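Leucyl aminopeptidase (Trypanosoma brucei brucei, PDB 5NTD) probably cleaves N-terminal residues, leucine among them, from peptides as a manganese-binding M17 aminopeptidase, and binds the inhibitor bestatin. Local coordinates at residues D241-D246 against P267-L272; V281-L286 against L389-D394; A318-F323 against C337-A342. All blocks are in the same frame, centred on the assembly; numbering follows the deposited sequence.

Following the chain from the N terminus, contact 1 comes first: strand 239-244 is followed by two short helices, and the chain returns as strand 268-274 to lie antiparallel beside it. That loop is complete before contact 2 opens on strand 283-291, whose partner, the loop at 389-394, arrives only after more than a hundred residues. Contact 3 falls within this long excursion, with helix 314-328 turning back onto strand 334-344. All three reach the same mixed sheet. Strand 334-344 sits between 268-274 and 283-291, and backbone pairs Val270-Leu339 and Leu286-Thr338 join contact 3 to contacts 1 and 2. Thr271 and Leu389 bring contacts 1 and 2 together by packing.

Contact 1 of 3, residues D241-D246 against P267-L272; sequences DVICGD and PRLVTL
Pairing from Asp241 with Thr271 to Cys244 with Arg268, the two strands run antiparallel, their directions 172° apart and their axes 4.7 Å apart. Asp241 and Thr271 exchange reciprocal N-H...O bonds, 2.7 Å from Asp241 N to Thr271 O. Ile243 and Leu269 do the same, and Gly245 N to Pro267 O, 2.8 Å, carries the pairing one step past the strand. Gly245 has a positive phi (55°), where the chain turns away.

Cys244 and Arg268 meet on one face. With SG set opposite its own backbone N (chi1 -176°), the sulfur lies over the centre of the guanidinium group, 3.7 Å from SG to Arg268 CZ. Arg268 NH1 bonds to Ala266 O. Val242 and Val270 share this face, and helix 222-236 covers it. Ile243 and Leu269 occupy the other, their CB atoms 4.3 Å apart, with His384 of helix 374-387 against both. There a water donates to Asp241 OD2 (3.0 Å) and to Leu269 O, tying the two strands through solvent. Strand 239-244 thus forms an antiparallel margin of the catalytic domain's mixed sheet, which has helices packed on both faces in an alpha/beta/alpha arrangement.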
ATOM      1  N   ASP G 241     -15.343  25.290  35.140  1.00 32.68           N
ATOM      2  CA  ASP G 241     -16.095  25.972  34.068  1.00 34.11           C
ATOM      3  C   ASP G 241     -16.179  25.008  32.853  1.00 35.39           C
ATOM      4  O   ASP G 241     -15.169  24.488  32.412  1.00 34.92           O
ATOM      5  CB  ASP G 241     -15.393  27.258  33.651  1.00 34.51           C
ATOM      6  CG  ASP G 241     -16.044  27.930  32.442  1.00 36.04           C
ATOM      7  OD1 ASP G 241     -17.272  28.169  32.504  1.00 35.98           O
ATOM      8  OD2 ASP G 241     -15.327  28.273  31.451  1.00 35.43           O
ATOM      9  N   VAL G 242     -17.370  24.819  32.340  1.00 33.41           N
ATOM     10  CA  VAL G 242     -17.610  23.924  31.234  1.00 33.08           C
ATOM     11  C   VAL G 242     -18.277  24.660  30.094  1.00 33.88           C
ATOM     12  O   VAL G 242     -19.368  25.196  30.245  1.00 35.98           O
ATOM     13  CB  VAL G 242     -18.532  22.757  31.623  1.00 33.31           C
ATOM     14  CG1 VAL G 242     -18.794  21.846  30.428  1.00 34.18           C
ATOM     15  CG2 VAL G 242     -17.919  21.943  32.748  1.00 32.44           C
ATOM     16  N   ILE G 243     -17.645  24.640  28.932  1.00 33.13           N
ATOM     17  CA  ILE G 243     -18.286  25.115  27.712  1.00 32.10           C
ATOM     18  C   ILE G 243     -18.579  23.894  26.864  1.00 33.45           C
ATOM     19  O   ILE G 243     -17.667  23.200  26.409  1.00 34.32           O
ATOM     20  CB  ILE G 243     -17.428  26.114  26.953  1.00 31.66           C
ATOM     21  CG1 ILE G 243     -16.883  27.145  27.931  1.00 31.05           C
ATOM     22  CG2 ILE G 243     -18.252  26.791  25.869  1.00 32.01           C
ATOM     23  CD1 ILE G 243     -15.939  28.130  27.303  1.00 31.28           C
ATOM     24  N   CYS G 244     -19.851  23.657  26.614  1.00 33.75           N
ATOM     25  CA  CYS G 244     -20.326  22.364  26.076  1.00 35.88           C
ATOM     26  C   CYS G 244     -21.011  22.442  24.718  1.00 35.63           C
ATOM     27  O   CYS G 244     -21.815  23.330  24.460  1.00 36.48           O
ATOM     28  CB  CYS G 244     -21.298  21.700  27.040  1.00 36.18           C
ATOM     29  SG  CYS G 244     -21.832  20.055  26.485  1.00 39.93           S
ATOM     30  N   GLY G 245     -20.616  21.526  23.837  1.00 35.15           N
ATOM     31  CA  GLY G 245     -21.323  21.283  22.573  1.00 33.86           C
ATOM     32  C   GLY G 245     -21.508  22.483  21.695  1.00 32.56           C
ATOM     33  O   GLY G 245     -20.569  23.205  21.378  1.00 35.34           O
ATOM     34  N   ASP G 246     -22.744  22.735  21.321  1.00 32.16           N
ATOM     35  CA  ASP G 246     -23.038  23.869  20.408  1.00 33.23           C
ATOM     36  C   ASP G 246     -22.669  25.236  20.974  1.00 33.31           C
ATOM     37  O   ASP G 246     -22.390  26.171  20.229  1.00 36.33           O
ATOM     38  CB  ASP G 246     -24.490  23.827  19.962  1.00 35.23           C
ATOM     39  CG  ASP G 246     -24.786  22.638  19.035  1.00 38.93           C
ATOM     40  OD1 ASP G 246     -23.891  21.797  18.747  1.00 40.56           O
ATOM     41  OD2 ASP G 246     -25.937  22.540  18.552  1.00 42.13           O
ATOM     42  N   PRO G 267     -18.445  17.788  22.399  1.00 27.92           N
ATOM     43  CA  PRO G 267     -17.158  18.222  22.897  1.00 29.16           C
ATOM     44  C   PRO G 267     -17.350  19.192  24.038  1.00 32.08           C
ATOM     45  O   PRO G 267     -18.394  19.838  24.130  1.00 32.50           O
ATOM     46  CB  PRO G 267     -16.545  18.950  21.712  1.00 28.96           C
ATOM     47  CG  PRO G 267     -17.709  19.422  20.933  1.00 28.76           C
ATOM     48  CD  PRO G 267     -18.762  18.385  21.097  1.00 28.23           C
ATOM     49  N   ARG G 268     -16.332  19.293  24.874  1.00 32.15           N
ATOM     50  CA  ARG G 268     -16.330  20.223  26.002  1.00 32.20           C
ATOM     51  C   ARG G 268     -14.978  20.844  26.179  1.00 29.57           C
ATOM     52  O   ARG G 268     -13.972  20.160  26.123  1.00 29.00           O
ATOM     53  CB  ARG G 268     -16.734  19.492  27.297  1.00 33.28           C
ATOM     54  CG  ARG G 268     -18.224  19.186  27.368  1.00 34.08           C
ATOM     55  CD  ARG G 268     -18.437  17.802  27.904  1.00 33.13           C
ATOM     56  NE  ARG G 268     -19.807  17.527  28.320  1.00 34.11           N
ATOM     57  CZ  ARG G 268     -20.673  16.767  27.665  1.00 33.81           C
ATOM     58  NH1 ARG G 268     -20.369  16.184  26.525  1.00 35.48           N
ATOM     59  NH2 ARG G 268     -21.852  16.534  28.208  1.00 35.02           N
ATOM     60  N   LEU G 269     -14.997  22.128  26.449  1.00 28.26           N
ATOM     61  CA  LEU G 269     -13.839  22.836  26.974  1.00 27.96           C
ATOM     62  C   LEU G 269     -14.065  23.015  28.479  1.00 28.55           C
ATOM     63  O   LEU G 269     -14.901  23.792  28.922  1.00 28.95           O
ATOM     64  CB  LEU G 269     -13.668  24.167  26.296  1.00 27.70           C
ATOM     65  CG  LEU G 269     -12.274  24.772  26.354  1.00 28.74           C
ATOM     66  CD1 LEU G 269     -11.245  23.964  25.588  1.00 28.23           C
ATOM     67  CD2 LEU G 269     -12.330  26.185  25.798  1.00 28.74           C
ATOM     68  N   VAL G 270     -13.289  22.278  29.251  1.00 28.25           N
ATOM     69  CA  VAL G 270     -13.420  22.226  30.692  1.00 28.49           C
ATOM     70  C   VAL G 270     -12.228  22.911  31.366  1.00 30.33           C
ATOM     71  O   VAL G 270     -11.095  22.449  31.245  1.00 30.31           O
ATOM     72  CB  VAL G 270     -13.511  20.802  31.190  1.00 27.63           C
ATOM     73  CG1 VAL G 270     -13.654  20.754  32.701  1.00 27.93           C
ATOM     74  CG2 VAL G 270     -14.679  20.091  30.554  1.00 27.27           C
ATOM     75  N   THR G 271     -12.491  23.993  32.086  1.00 29.77           N
ATOM     76  CA  THR G 271     -11.430  24.710  32.768  1.00 30.97           C
ATOM     77  C   THR G 271     -11.600  24.633  34.280  1.00 32.68           C
ATOM     78  O   THR G 271     -12.651  24.947  34.827  1.00 33.53           O
ATOM     79  CB  THR G 271     -11.323  26.172  32.311  1.00 31.59           C
ATOM     80  OG1 THR G 271     -11.023  26.228  30.899  1.00 31.02           O
ATOM     81  CG2 THR G 271     -10.211  26.891  33.047  1.00 32.27           C
ATOM     82  N   LEU G 272     -10.525  24.238  34.935  1.00 32.20           N
ATOM     83  CA  LEU G 272     -10.457  24.106  36.381  1.00 32.03           C
ATOM     84  C   LEU G 272      -9.517  25.182  36.941  1.00 33.22           C
ATOM     85  O   LEU G 272      -8.499  25.488  36.320  1.00 32.17           O
ATOM     86  CB  LEU G 272      -9.950  22.730  36.807  1.00 31.66           C
ATOM     87  CG  LEU G 272     -10.525  21.570  36.006  1.00 31.50           C
ATOM     88  CD1 LEU G 272      -9.903  20.261  36.469  1.00 32.75           C
ATOM     89  CD2 LEU G 272     -12.024  21.505  36.160  1.00 30.85           C
TER
HETATM   90  O   HOH W   1     -13.412  26.446  30.035  1.00 29.79           O

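Contact 2 of 3, residues V281-L286 against L389-D394; sequences VKKVSL and LSFTPD
Asp394 N donates to Lys283 O at 2.7 Å, the shortest polar bond between the segments, though it is bent: the angle at the hydrogen is 143° and the donor stands off the carbonyl plane. The same aspartate returns a second bond, as its OD2 accepts from Lys283 N at 2.9 Å in a much straighter approach. That N-H meets the anti side of the carboxylate, somewhat out of its plane. Asp394 can serve both ends of one residue because its CG lies beside its own backbone N (chi1 -60°), which places amide and carboxylate side by side against Lys283.

The lysine side chains use their carbons here. Lys282 crosses the carboxylate with CD 3.8 Å from Asp394 OD2, while its ammonium lies farther off. Lys283 and Phe391 lie alongside each other, pointing opposite ways, with Lys283 CD 3.8 Å from Phe391 CD2 and Lys283 CB close to CE2, an oblique approach to the ring. Past the backbone end of Phe391, a water accepts from Thr392 N and more weakly from Lys283 NZ.

Ser285 forms the inner part of the contact. Its OG rests 3.4 Å from both CB and CG of Pro393, and Leu389 CD1 and the Phe391 ring lie a little farther away. This hydroxyl, in an otherwise apolar setting, is bonded to Ser336 OG on the adjoining strand 334-344.

Lys283 NZ is 4.8 Å from Asp394 OD1, so no salt bridge is formed. The two lysines may still favour the charged form of the carboxylate, but the directional hold comes from the two bonds to the Lys283 backbone, one from the Asp394 amide and one to its carboxylate, which set the approach to strand 395-400 just where it begins to pair in parallel with strand 283-291.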
ATOM      1  N   VAL G 281       3.825  31.519  43.813  1.00 30.95           N
ATOM      2  CA  VAL G 281       5.200  31.694  43.274  1.00 31.80           C
ATOM      3  C   VAL G 281       5.172  31.952  41.757  1.00 33.05           C
ATOM      4  O   VAL G 281       6.128  32.406  41.182  1.00 32.75           O
ATOM      5  CB  VAL G 281       6.153  30.503  43.580  1.00 31.89           C
ATOM      6  CG1 VAL G 281       6.276  30.266  45.063  1.00 31.41           C
ATOM      7  CG2 VAL G 281       5.710  29.211  42.895  1.00 33.24           C
ATOM      8  N   LYS G 282       4.064  31.563  41.133  1.00 35.52           N
ATOM      9  CA  LYS G 282       3.870  31.614  39.684  1.00 36.83           C
ATOM     10  C   LYS G 282       2.423  31.407  39.338  1.00 35.33           C
ATOM     11  O   LYS G 282       1.681  30.726  40.033  1.00 33.31           O
ATOM     12  CB  LYS G 282       4.680  30.483  38.990  1.00 40.05           C
ATOM     13  CG  LYS G 282       5.254  30.806  37.615  1.00 42.97           C
ATOM     14  CD  LYS G 282       6.284  31.911  37.736  1.00 44.24           C
ATOM     15  CE  LYS G 282       7.623  31.521  37.180  1.00 46.60           C
ATOM     16  NZ  LYS G 282       8.607  32.558  37.585  1.00 48.33           N
ATOM     17  N   LYS G 283       2.044  31.954  38.207  1.00 36.64           N
ATOM     18  CA  LYS G 283       0.731  31.636  37.597  1.00 37.42           C
ATOM     19  C   LYS G 283       0.941  30.771  36.347  1.00 36.02           C
ATOM     20  O   LYS G 283       1.592  31.190  35.373  1.00 33.13           O
ATOM     21  CB  LYS G 283      -0.033  32.900  37.233  1.00 41.51           C
ATOM     22  CG  LYS G 283      -0.165  33.883  38.376  1.00 44.20           C
ATOM     23  CD  LYS G 283      -1.178  34.970  38.029  1.00 49.60           C
ATOM     24  CE  LYS G 283      -0.867  36.322  38.661  1.00 53.84           C
ATOM     25  NZ  LYS G 283      -0.357  37.253  37.600  1.00 58.19           N
ATOM     26  N   VAL G 284       0.379  29.571  36.392  1.00 33.73           N
ATOM     27  CA  VAL G 284       0.583  28.584  35.348  1.00 32.69           C
ATOM     28  C   VAL G 284      -0.754  28.114  34.817  1.00 31.91           C
ATOM     29  O   VAL G 284      -1.615  27.702  35.561  1.00 34.55           O
ATOM     30  CB  VAL G 284       1.382  27.368  35.848  1.00 32.98           C
ATOM     31  CG1 VAL G 284       1.613  26.386  34.721  1.00 33.04           C
ATOM     32  CG2 VAL G 284       2.713  27.793  36.416  1.00 33.35           C
ATOM     33  N   SER G 285      -0.883  28.145  33.501  1.00 32.03           N
ATOM     34  CA  SER G 285      -2.046  27.581  32.783  1.00 30.82           C
ATOM     35  C   SER G 285      -1.674  26.284  32.101  1.00 30.76           C
ATOM     36  O   SER G 285      -0.741  26.230  31.291  1.00 33.42           O
ATOM     37  CB  SER G 285      -2.598  28.534  31.760  1.00 30.57           C
ATOM     38  OG  SER G 285      -3.270  29.616  32.379  1.00 30.04           O
ATOM     39  N   LEU G 286      -2.402  25.247  32.457  1.00 29.60           N
ATOM     40  CA  LEU G 286      -2.232  23.935  31.869  1.00 30.15           C
ATOM     41  C   LEU G 286      -3.299  23.737  30.815  1.00 31.22           C
ATOM     42  O   LEU G 286      -4.463  24.064  31.035  1.00 32.04           O
ATOM     43  CB  LEU G 286      -2.362  22.817  32.903  1.00 30.37           C
ATOM     44  CG  LEU G 286      -1.466  22.947  34.135  1.00 31.30           C
ATOM     45  CD1 LEU G 286      -1.813  21.873  35.163  1.00 31.12           C
ATOM     46  CD2 LEU G 286       0.008  22.827  33.767  1.00 31.62           C
ATOM     47  N   LEU G 389      -9.269  34.049  30.720  1.00 32.61           N
ATOM     48  CA  LEU G 389      -9.315  33.779  32.188  1.00 33.27           C
ATOM     49  C   LEU G 389      -9.223  35.081  32.972  1.00 32.07           C
ATOM     50  O   LEU G 389      -8.935  36.135  32.427  1.00 31.46           O
ATOM     51  CB  LEU G 389      -8.196  32.807  32.627  1.00 32.35           C
ATOM     52  CG  LEU G 389      -8.192  31.473  31.906  1.00 31.92           C
ATOM     53  CD1 LEU G 389      -7.092  30.587  32.467  1.00 33.43           C
ATOM     54  CD2 LEU G 389      -9.538  30.762  32.009  1.00 32.93           C
ATOM     55  N   SER G 390      -9.480  34.979  34.259  1.00 34.13           N
ATOM     56  CA  SER G 390      -9.412  36.174  35.166  1.00 36.72           C
ATOM     57  C   SER G 390      -7.978  36.604  35.480  1.00 37.48           C
ATOM     58  O   SER G 390      -7.771  37.643  36.060  1.00 39.85           O
ATOM     59  CB  SER G 390     -10.125  35.910  36.480  1.00 36.77           C
ATOM     60  OG  SER G 390      -9.587  34.727  37.068  1.00 37.19           O
ATOM     61  N   PHE G 391      -7.008  35.789  35.114  1.00 37.36           N
ATOM     62  CA  PHE G 391      -5.593  36.177  35.184  1.00 35.37           C
ATOM     63  C   PHE G 391      -4.908  35.834  33.874  1.00 34.91           C
ATOM     64  O   PHE G 391      -5.436  35.073  33.064  1.00 34.78           O
ATOM     65  CB  PHE G 391      -4.896  35.457  36.325  1.00 35.93           C
ATOM     66  CG  PHE G 391      -4.762  33.964  36.106  1.00 35.34           C
ATOM     67  CD1 PHE G 391      -5.776  33.101  36.468  1.00 34.71           C
ATOM     68  CD2 PHE G 391      -3.585  33.437  35.588  1.00 36.30           C
ATOM     69  CE1 PHE G 391      -5.639  31.730  36.306  1.00 35.59           C
ATOM     70  CE2 PHE G 391      -3.429  32.065  35.421  1.00 35.89           C
ATOM     71  CZ  PHE G 391      -4.462  31.210  35.771  1.00 36.20           C
ATOM     72  N   THR G 392      -3.717  36.378  33.697  1.00 34.26           N
ATOM     73  CA  THR G 392      -2.860  36.038  32.553  1.00 33.52           C
ATOM     74  C   THR G 392      -1.703  35.209  33.079  1.00 31.84           C
ATOM     75  O   THR G 392      -1.002  35.649  33.961  1.00 28.84           O
ATOM     76  CB  THR G 392      -2.309  37.285  31.849  1.00 35.72           C
ATOM     77  OG1 THR G 392      -3.409  38.090  31.401  1.00 36.87           O
ATOM     78  CG2 THR G 392      -1.483  36.912  30.600  1.00 37.11           C
ATOM     79  N   PRO G 393      -1.481  33.994  32.523  1.00 30.54           N
ATOM     80  CA  PRO G 393      -0.452  33.149  33.084  1.00 28.97           C
ATOM     81  C   PRO G 393       0.934  33.603  32.728  1.00 28.76           C
ATOM     82  O   PRO G 393       1.145  34.252  31.719  1.00 28.82           O
ATOM     83  CB  PRO G 393      -0.728  31.799  32.433  1.00 31.11           C
ATOM     84  CG  PRO G 393      -1.354  32.133  31.136  1.00 30.83           C
ATOM     85  CD  PRO G 393      -2.219  33.308  31.447  1.00 30.81           C
ATOM     86  N   ASP G 394       1.865  33.247  33.597  1.00 28.02           N
ATOM     87  CA  ASP G 394       3.285  33.473  33.364  1.00 28.10           C
ATOM     88  C   ASP G 394       3.827  32.395  32.451  1.00 28.47           C
ATOM     89  O   ASP G 394       4.801  32.607  31.736  1.00 28.78           O
ATOM     90  CB  ASP G 394       4.084  33.436  34.677  1.00 28.13           C
ATOM     91  CG  ASP G 394       3.622  34.504  35.676  1.00 28.26           C
ATOM     92  OD1 ASP G 394       3.480  35.683  35.269  1.00 27.78           O
ATOM     93  OD2 ASP G 394       3.366  34.128  36.850  1.00 28.14           O
TER
HETATM   94  O   HOH W   2      -2.929  38.617  35.894  1.00 47.16           O

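Contact 3 of 3, residues A318-F323 against C337-A342; sequences AVFCGF and CTLCLA
Sulfur contacts come first: Cys337 points its thiol at the helix and meets both Val319 and Phe323. A trans first torsion (chi1 178°) carries Cys337 SG out from the strand to 3.6 Å from Val319 O and 3.7 Å from Val319 CG2. The approach to Val319 O is a van der Waals contact, and that carbonyl takes its helical bond from Phe323 N at 2.9 Å. Toward Phe323 the sulfur makes a sulfur-aromatic contact, 5.2 Å from SG to the ring centroid and 37° from the ring normal, so neither over the centre nor in the plane. Cys337 CB is nearer the ring, 3.6 Å from Phe323 CD1. The Phe323 ring also makes an edge-to-face (T-shaped) stack with Phe238.

These contacts hold a helix that runs at 154° to the strand, with the two axes 8.4 Å apart at their closest. Helix 314-328 connects strand 283-291 to its parallel neighbour 334-344, so the pair forms the helix-to-strand half of a beta-alpha-beta crossover. The manganese-site residues Lys289, Asp294 and Asp312 all belong to the chain leading into that helix.

The remaining contacts are apolar and centre on Leu339. Although its CB does not point at the helix, the end of the side chain swings toward it. Leu339 CD2 slots beside Val319 CG2 at 3.8 Å, the two side chains lying alongside and pointing opposite ways, and also reaches Phe320 CB at 4.1 Å. CD1 approaches the Phe320 ring obliquely. No hydrogen bond crosses between helix and strand. The strand's own backbone bonds go to its sheet neighbours, among them Cys337 to Leu272 and Cys340 to Gly288. Behind the helix, Leu212 of helix 196-214 packs on Phe320.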
ATOM      1  N   ALA G 318      -2.975  13.793  32.138  1.00 26.50           N
ATOM      2  CA  ALA G 318      -1.746  14.219  32.774  1.00 26.13           C
ATOM      3  C   ALA G 318      -1.916  15.582  33.493  1.00 27.14           C
ATOM      4  O   ALA G 318      -1.588  15.721  34.654  1.00 26.45           O
ATOM      5  CB  ALA G 318      -0.615  14.308  31.774  1.00 26.29           C
ATOM      6  N   VAL G 319      -2.426  16.569  32.771  1.00 26.91           N
ATOM      7  CA  VAL G 319      -2.635  17.891  33.353  1.00 28.28           C
ATOM      8  C   VAL G 319      -3.717  17.860  34.437  1.00 29.09           C
ATOM      9  O   VAL G 319      -3.606  18.523  35.461  1.00 29.57           O
ATOM     10  CB  VAL G 319      -2.950  18.987  32.328  1.00 28.39           C
ATOM     11  CG1 VAL G 319      -1.778  19.145  31.371  1.00 29.15           C
ATOM     12  CG2 VAL G 319      -4.240  18.746  31.572  1.00 28.96           C
ATOM     13  N   PHE G 320      -4.748  17.083  34.206  1.00 28.76           N
ATOM     14  CA  PHE G 320      -5.817  16.939  35.196  1.00 30.79           C
ATOM     15  C   PHE G 320      -5.261  16.433  36.514  1.00 30.82           C
ATOM     16  O   PHE G 320      -5.527  16.970  37.571  1.00 30.85           O
ATOM     17  CB  PHE G 320      -6.907  15.996  34.710  1.00 32.05           C
ATOM     18  CG  PHE G 320      -8.011  15.787  35.699  1.00 34.49           C
ATOM     19  CD1 PHE G 320      -8.736  16.865  36.183  1.00 36.39           C
ATOM     20  CD2 PHE G 320      -8.348  14.506  36.147  1.00 35.83           C
ATOM     21  CE1 PHE G 320      -9.781  16.674  37.085  1.00 35.68           C
ATOM     22  CE2 PHE G 320      -9.383  14.310  37.051  1.00 35.45           C
ATOM     23  CZ  PHE G 320     -10.098  15.405  37.528  1.00 35.08           C
ATOM     24  N   CYS G 321      -4.488  15.358  36.448  1.00 30.48           N
ATOM     25  CA  CYS G 321      -3.993  14.706  37.663  1.00 28.41           C
ATOM     26  C   CYS G 321      -2.878  15.523  38.326  1.00 28.59           C
ATOM     27  O   CYS G 321      -2.746  15.526  39.545  1.00 29.95           O
ATOM     28  CB  CYS G 321      -3.582  13.286  37.390  1.00 28.43           C
ATOM     29  SG  CYS G 321      -4.989  12.219  36.936  1.00 30.04           S
ATOM     30  N   GLY G 322      -2.070  16.180  37.533  1.00 26.77           N
ATOM     31  CA  GLY G 322      -1.031  17.090  38.059  1.00 26.58           C
ATOM     32  C   GLY G 322      -1.685  18.234  38.827  1.00 26.80           C
ATOM     33  O   GLY G 322      -1.238  18.650  39.886  1.00 25.38           O
ATOM     34  N   PHE G 323      -2.771  18.732  38.249  1.00 27.42           N
ATOM     35  CA  PHE G 323      -3.636  19.721  38.898  1.00 27.74           C
ATOM     36  C   PHE G 323      -4.154  19.178  40.237  1.00 28.83           C
ATOM     37  O   PHE G 323      -4.114  19.869  41.247  1.00 28.44           O
ATOM     38  CB  PHE G 323      -4.781  20.094  38.006  1.00 27.27           C
ATOM     39  CG  PHE G 323      -5.719  21.099  38.600  1.00 28.20           C
ATOM     40  CD1 PHE G 323      -5.537  22.448  38.383  1.00 29.39           C
ATOM     41  CD2 PHE G 323      -6.848  20.689  39.280  1.00 29.41           C
ATOM     42  CE1 PHE G 323      -6.454  23.382  38.854  1.00 30.33           C
ATOM     43  CE2 PHE G 323      -7.768  21.610  39.765  1.00 30.34           C
ATOM     44  CZ  PHE G 323      -7.572  22.957  39.549  1.00 30.48           C
ATOM     45  N   CYS G 337      -6.408  24.742  34.573  1.00 27.23           N
ATOM     46  CA  CYS G 337      -6.269  23.459  33.882  1.00 27.24           C
ATOM     47  C   CYS G 337      -7.423  23.299  32.917  1.00 26.66           C
ATOM     48  O   CYS G 337      -8.570  23.122  33.300  1.00 25.30           O
ATOM     49  CB  CYS G 337      -6.264  22.297  34.857  1.00 28.01           C
ATOM     50  SG  CYS G 337      -6.161  20.680  34.033  1.00 29.33           S
ATOM     51  N   THR G 338      -7.091  23.435  31.648  1.00 27.47           N
ATOM     52  CA  THR G 338      -8.096  23.422  30.574  1.00 27.80           C
ATOM     53  C   THR G 338      -8.005  22.080  29.835  1.00 28.34           C
ATOM     54  O   THR G 338      -6.992  21.743  29.231  1.00 28.72           O
ATOM     55  CB  THR G 338      -7.932  24.625  29.637  1.00 27.44           C
ATOM     56  OG1 THR G 338      -8.211  25.833  30.365  1.00 27.08           O
ATOM     57  CG2 THR G 338      -8.885  24.534  28.450  1.00 27.25           C
ATOM     58  N   LEU G 339      -9.082  21.329  29.918  1.00 30.00           N
ATOM     59  CA  LEU G 339      -9.208  20.036  29.249  1.00 29.21           C
ATOM     60  C   LEU G 339      -9.954  20.232  27.931  1.00 30.02           C
ATOM     61  O   LEU G 339     -11.088  20.698  27.902  1.00 29.15           O
ATOM     62  CB  LEU G 339      -9.958  19.040  30.098  1.00 29.27           C
ATOM     63  CG  LEU G 339      -9.467  18.888  31.535  1.00 29.44           C
ATOM     64  CD1 LEU G 339     -10.391  17.913  32.252  1.00 29.20           C
ATOM     65  CD2 LEU G 339      -8.029  18.404  31.607  1.00 29.72           C
ATOM     66  N   CYS G 340      -9.280  19.880  26.843  1.00 29.70           N
ATOM     67  CA  CYS G 340      -9.843  20.025  25.508  1.00 30.27           C
ATOM     68  C   CYS G 340     -10.435  18.680  25.137  1.00 30.80           C
ATOM     69  O   CYS G 340      -9.770  17.822  24.545  1.00 31.01           O
ATOM     70  CB  CYS G 340      -8.784  20.459  24.508  1.00 30.20           C
ATOM     71  SG  CYS G 340      -7.902  21.962  24.961  1.00 29.83           S
ATOM     72  N   LEU G 341     -11.688  18.505  25.499  1.00 29.74           N
ATOM     73  CA  LEU G 341     -12.369  17.204  25.378  1.00 29.57           C
ATOM     74  C   LEU G 341     -13.217  17.096  24.114  1.00 30.04           C
ATOM     75  O   LEU G 341     -14.102  17.905  23.843  1.00 28.52           O
ATOM     76  CB  LEU G 341     -13.268  16.924  26.561  1.00 29.80           C
ATOM     77  CG  LEU G 341     -12.596  16.980  27.919  1.00 30.71           C
ATOM     78  CD1 LEU G 341     -13.641  16.773  29.028  1.00 32.16           C
ATOM     79  CD2 LEU G 341     -11.506  15.941  28.053  1.00 30.33           C
ATOM     80  N   ALA G 342     -12.898  16.076  23.341  1.00 30.01           N
ATOM     81  CA  ALA G 342     -13.638  15.778  22.103  1.00 30.46           C
ATOM     82  C   ALA G 342     -13.346  14.346  21.694  1.00 32.39           C
ATOM     83  O   ALA G 342     -12.305  13.797  22.012  1.00 32.30           O
ATOM     84  CB  ALA G 342     -13.244  16.717  20.975  1.00 29.12           C
TER